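PDB 3F2E: SIRV coat protein from Sulfolobus islandicus rudivirus 1 variant YNP, which probably forms the protein shell of a rod-shaped archaeal virus, its C-terminal domain being a compact four-helix bundle. Local coordinates for residues Gln14-Ile24 with Thr72-Ile81. Sequence-based numbering, arbitrary orientation. Where two conformers were deposited one is given.
Sequences QVSAVLSQYGI and TVLDAVTDII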
loop_
_atom_site.group_PDB
_atom_site.type_symbol
_atom_site.label_atom_id
_atom_site.label_comp_id
_atom_site.label_asym_id
_atom_site.label_seq_id
_atom_site.Cartn_x
_atom_site.Cartn_y
_atom_site.Cartn_z
ATOM N N GLN A 14 2.554 -2.236 -10.080
ATOM C CA GLN A 14 2.583 -3.142 -8.942
ATOM C C GLN A 14 1.222 -3.178 -8.242
ATOM O O GLN A 14 0.683 -4.250 -7.960
ATOM C CB GLN A 14 3.713 -2.749 -7.984
ATOM C CG GLN A 14 5.093 -3.050 -8.568
ATOM C CD GLN A 14 6.196 -2.178 -8.004
ATOM O OE1 GLN A 14 6.024 -1.517 -6.978
ATOM N NE2 GLN A 14 7.349 -2.175 -8.680
ATOM N N VAL A 15 0.653 -2.006 -7.990
ATOM C CA VAL A 15 -0.693 -1.949 -7.425
ATOM C C VAL A 15 -1.705 -2.631 -8.352
ATOM O O VAL A 15 -2.568 -3.390 -7.898
ATOM C CB VAL A 15 -1.126 -0.500 -7.122
ATOM C CG1 VAL A 15 -2.602 -0.450 -6.708
ATOM C CG2 VAL A 15 -0.241 0.092 -6.021
ATOM N N SER A 16 -1.601 -2.367 -9.651
ATOM C CA SER A 16 -2.529 -2.969 -10.607
ATOM C C SER A 16 -2.497 -4.500 -10.585
ATOM O O SER A 16 -3.534 -5.148 -10.751
ATOM C CB SER A 16 -2.273 -2.441 -12.020
ATOM O OG SER A 16 -2.725 -1.103 -12.138
ATOM N N ALA A 17 -1.316 -5.077 -10.384
ATOM C CA ALA A 17 -1.199 -6.539 -10.295
ATOM C C ALA A 17 -2.044 -7.073 -9.138
ATOM O O ALA A 17 -2.746 -8.078 -9.279
ATOM C CB ALA A 17 0.254 -6.969 -10.145
ATOM N N VAL A 18 -1.986 -6.391 -7.994
ATOM C CA VAL A 18 -2.804 -6.784 -6.846
ATOM C C VAL A 18 -4.300 -6.579 -7.116
ATOM O O VAL A 18 -5.128 -7.435 -6.784
ATOM C CB VAL A 18 -2.372 -6.038 -5.555
ATOM C CG1 VAL A 18 -3.317 -6.362 -4.408
ATOM C CG2 VAL A 18 -0.933 -6.412 -5.191
ATOM N N LEU A 19 -4.655 -5.445 -7.720
ATOM C CA LEU A 19 -6.055 -5.176 -8.019
ATOM C C LEU A 19 -6.638 -6.247 -8.951
ATOM O O LEU A 19 -7.808 -6.626 -8.823
ATOM C CB LEU A 19 -6.241 -3.758 -8.571
ATOM C CG LEU A 19 -5.812 -2.652 -7.594
ATOM C CD1 LEU A 19 -6.069 -1.262 -8.181
ATOM C CD2 LEU A 19 -6.502 -2.799 -6.240
ATOM N N SER A 20 -5.812 -6.749 -9.864
ATOM C CA SER A 20 -6.230 -7.820 -10.767
ATOM C C SER A 20 -6.563 -9.103 -10.006
ATOM O O SER A 20 -7.585 -9.744 -10.264
ATOM C CB SER A 20 -5.142 -8.098 -11.805
ATOM O OG SER A 20 -5.088 -7.069 -12.777
ATOM N N GLN A 21 -5.693 -9.477 -9.073
ATOM C CA GLN A 21 -5.914 -10.662 -8.252
ATOM C C GLN A 21 -7.252 -10.591 -7.518
ATOM O O GLN A 21 -7.932 -11.606 -7.354
ATOM C CB GLN A 21 -4.779 -10.830 -7.240
ATOM C CG GLN A 21 -3.395 -10.983 -7.856
ATOM C CD GLN A 21 -2.300 -10.907 -6.811
ATOM O OE1 GLN A 21 -2.559 -10.934 -5.602
ATOM N NE2 GLN A 21 -1.058 -10.823 -7.273
ATOM N N TYR A 22 -7.627 -9.391 -7.079
ATOM C CA TYR A 22 -8.833 -9.223 -6.270
ATOM C C TYR A 22 -10.061 -8.774 -7.062
ATOM O O TYR A 22 -11.154 -8.627 -6.502
ATOM C CB TYR A 22 -8.559 -8.272 -5.082
ATOM C CG TYR A 22 -7.727 -8.940 -4.004
ATOM C CD1 TYR A 22 -6.337 -8.977 -4.087
ATOM C CD2 TYR A 22 -8.336 -9.585 -2.933
ATOM C CE1 TYR A 22 -5.577 -9.622 -3.113
ATOM C CE2 TYR A 22 -7.590 -10.231 -1.963
ATOM C CZ TYR A 22 -6.214 -10.246 -2.057
ATOM O OH TYR A 22 -5.479 -10.894 -1.086
ATOM N N GLY A 23 -9.892 -8.580 -8.366
ATOM C CA GLY A 23 -11.016 -8.213 -9.215
ATOM C C GLY A 23 -11.532 -6.799 -8.985
ATOM O O GLY A 23 -12.710 -6.513 -9.199
ATOM N N ILE A 24 -10.648 -5.905 -8.564
ATOM C CA ILE A 24 -11.055 -4.535 -8.247
ATOM C C ILE A 24 -10.928 -3.618 -9.466
ATOM O O ILE A 24 -9.839 -3.451 -10.018
ATOM C CB ILE A 24 -10.260 -3.988 -7.043
ATOM C CG1 ILE A 24 -10.618 -4.788 -5.788
ATOM C CG2 ILE A 24 -10.536 -2.494 -6.840
ATOM C CD1 ILE A 24 -9.680 -4.569 -4.615
ATOM N N THR A 72 -7.118 -6.770 3.731
ATOM C CA THR A 72 -6.361 -7.820 3.059
ATOM C C THR A 72 -5.669 -7.267 1.813
ATOM O O THR A 72 -4.507 -7.581 1.542
ATOM C CB THR A 72 -7.266 -9.007 2.680
ATOM O OG1 THR A 72 -7.931 -9.486 3.857
ATOM C CG2 THR A 72 -6.440 -10.136 2.064
ATOM N N VAL A 73 -6.385 -6.423 1.072
ATOM C CA VAL A 73 -5.819 -5.791 -0.113
ATOM C C VAL A 73 -4.705 -4.804 0.255
ATOM O O VAL A 73 -3.689 -4.741 -0.431
ATOM C CB VAL A 73 -6.900 -5.102 -0.967
ATOM C CG1 VAL A 73 -6.289 -4.469 -2.213
ATOM C CG2 VAL A 73 -7.984 -6.112 -1.353
ATOM N N LEU A 74 -4.889 -4.035 1.329
ATOM C CA LEU A 74 -3.827 -3.122 1.765
ATOM C C LEU A 74 -2.551 -3.878 2.134
ATOM O O LEU A 74 -1.455 -3.428 1.802
ATOM C CB LEU A 74 -4.270 -2.253 2.943
ATOM C CG LEU A 74 -5.402 -1.249 2.694
ATOM C CD1 LEU A 74 -5.707 -0.512 3.986
ATOM C CD2 LEU A 74 -5.054 -0.258 1.585
ATOM N N ASP A 75 -2.691 -5.013 2.818
ATOM C CA ASP A 75 -1.535 -5.862 3.123
ATOM C C ASP A 75 -0.846 -6.337 1.840
ATOM O O ASP A 75 0.379 -6.308 1.727
ATOM C CB ASP A 75 -1.944 -7.079 3.961
ATOM C CG ASP A 75 -2.237 -6.728 5.407
ATOM O OD1 ASP A 75 -1.982 -5.573 5.819
ATOM O OD2 ASP A 75 -2.721 -7.621 6.139
ATOM N N ALA A 76 -1.644 -6.779 0.872
ATOM C CA ALA A 76 -1.098 -7.262 -0.397
ATOM C C ALA A 76 -0.343 -6.173 -1.170
ATOM O O ALA A 76 0.710 -6.430 -1.761
ATOM C CB ALA A 76 -2.207 -7.859 -1.252
ATOM N N VAL A 77 -0.891 -4.960 -1.169
ATOM C CA VAL A 77 -0.233 -3.814 -1.789
ATOM C C VAL A 77 1.073 -3.467 -1.064
ATOM O O VAL A 77 2.100 -3.208 -1.693
ATOM C CB VAL A 77 -1.180 -2.589 -1.829
ATOM C CG1 VAL A 77 -0.421 -1.320 -2.196
ATOM C CG2 VAL A 77 -2.332 -2.846 -2.809
ATOM N N THR A 78 1.034 -3.475 0.266
ATOM C CA THR A 78 2.240 -3.226 1.054
ATOM C C THR A 78 3.318 -4.258 0.710
ATOM O O THR A 78 4.496 -3.929 0.544
ATOM C CB THR A 78 1.935 -3.259 2.563
ATOM O OG1 THR A 78 0.908 -2.297 2.867
ATOM C CG2 THR A 78 3.195 -2.943 3.375
ATOM N N ASP A 79 2.893 -5.507 0.572
ATOM C CA ASP A 79 3.812 -6.595 0.275
ATOM C C ASP A 79 4.510 -6.445 -1.081
ATOM O O ASP A 79 5.719 -6.667 -1.196
ATOM C CB ASP A 79 3.087 -7.937 0.317
ATOM C CG ASP A 79 4.018 -9.095 0.004
ATOM O OD1 ASP A 79 4.865 -9.422 0.865
ATOM O OD2 ASP A 79 3.923 -9.655 -1.114
ATOM N N ILE A 80 3.753 -6.084 -2.112
ATOM C CA ILE A 80 4.333 -6.026 -3.457
ATOM C C ILE A 80 5.275 -4.825 -3.595
ATOM O O ILE A 80 6.230 -4.853 -4.368
ATOM C CB ILE A 80 3.241 -6.066 -4.568
ATOM C CG1 ILE A 80 3.853 -6.517 -5.900
ATOM C CG2 ILE A 80 2.530 -4.728 -4.703
ATOM C CD1 ILE A 80 2.830 -6.958 -6.935
ATOM N N ILE A 81 5.025 -3.782 -2.808
ATOM C CA ILE A 81 5.871 -2.593 -2.843
ATOM C C ILE A 81 7.134 -2.702 -1.977
ATOM O O ILE A 81 8.224 -2.314 -2.415
ATOM C CB ILE A 81 5.073 -1.324 -2.467
ATOM C CG1 ILE A 81 3.971 -1.073 -3.497
ATOM C CG2 ILE A 81 6.001 -0.112 -2.386
ATOM C CD1 ILE A 81 2.988 0.023 -3.099
#
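V18 pushes its side chain into the helix opposite as a knob into a hole lined by V73, A76, V77 and I80. Its CB points toward that helix, and the two methyls divide the work. CG1, anti to the backbone N (chi1 175°), goes in between A76 and V77, meeting A76 CB at 3.7 Å and lying 4.0 Å from V77 CG2, with V73 CG1 slightly farther off. CG2 turns the other way, to I80 CG2 at 3.9 Å, and also brushes the backbone carbonyl oxygen of A76. One turn before V18, at Q14, the packing continues with I80: its CD1 reaches past the backbone O of Q14 to the methyl of A17, while its CG2 sits by CB of Q14. On the inner side of the pair V15 CG2 meets V77 CG1 at 4.1 Å.

These are the first and last helices of a four-helix bundle, 9-22 and 71-82, neighbours in space although two helices, 29-46 and 50-67, separate them in sequence. Their local axes run roughly antiparallel, 143° between directions, and come within 9.2 Å. V15 also touches Q33 of helix 29-46, whereas helix 50-67 backs the far side of 71-82, where D75 makes a salt bridge to K60.

At the other end Y22 lays one ring face over V73: V73 CG2 stands 4.0 Å from the centroid of the Y22 ring, only 19° off the normal, a CH-pi contact displaced toward the ring's rim. The phenol oxygen extends on to T72, and Y22 OH lies 3.4 Å from T72 CG2. Just beyond, G23 adopts positive phi and closes helix 9-22 in a Schellman motif, and the chain turns back so that I24 meets V73 tip to tip, I24 CD1 to V73 CG2 at 4.0 Å.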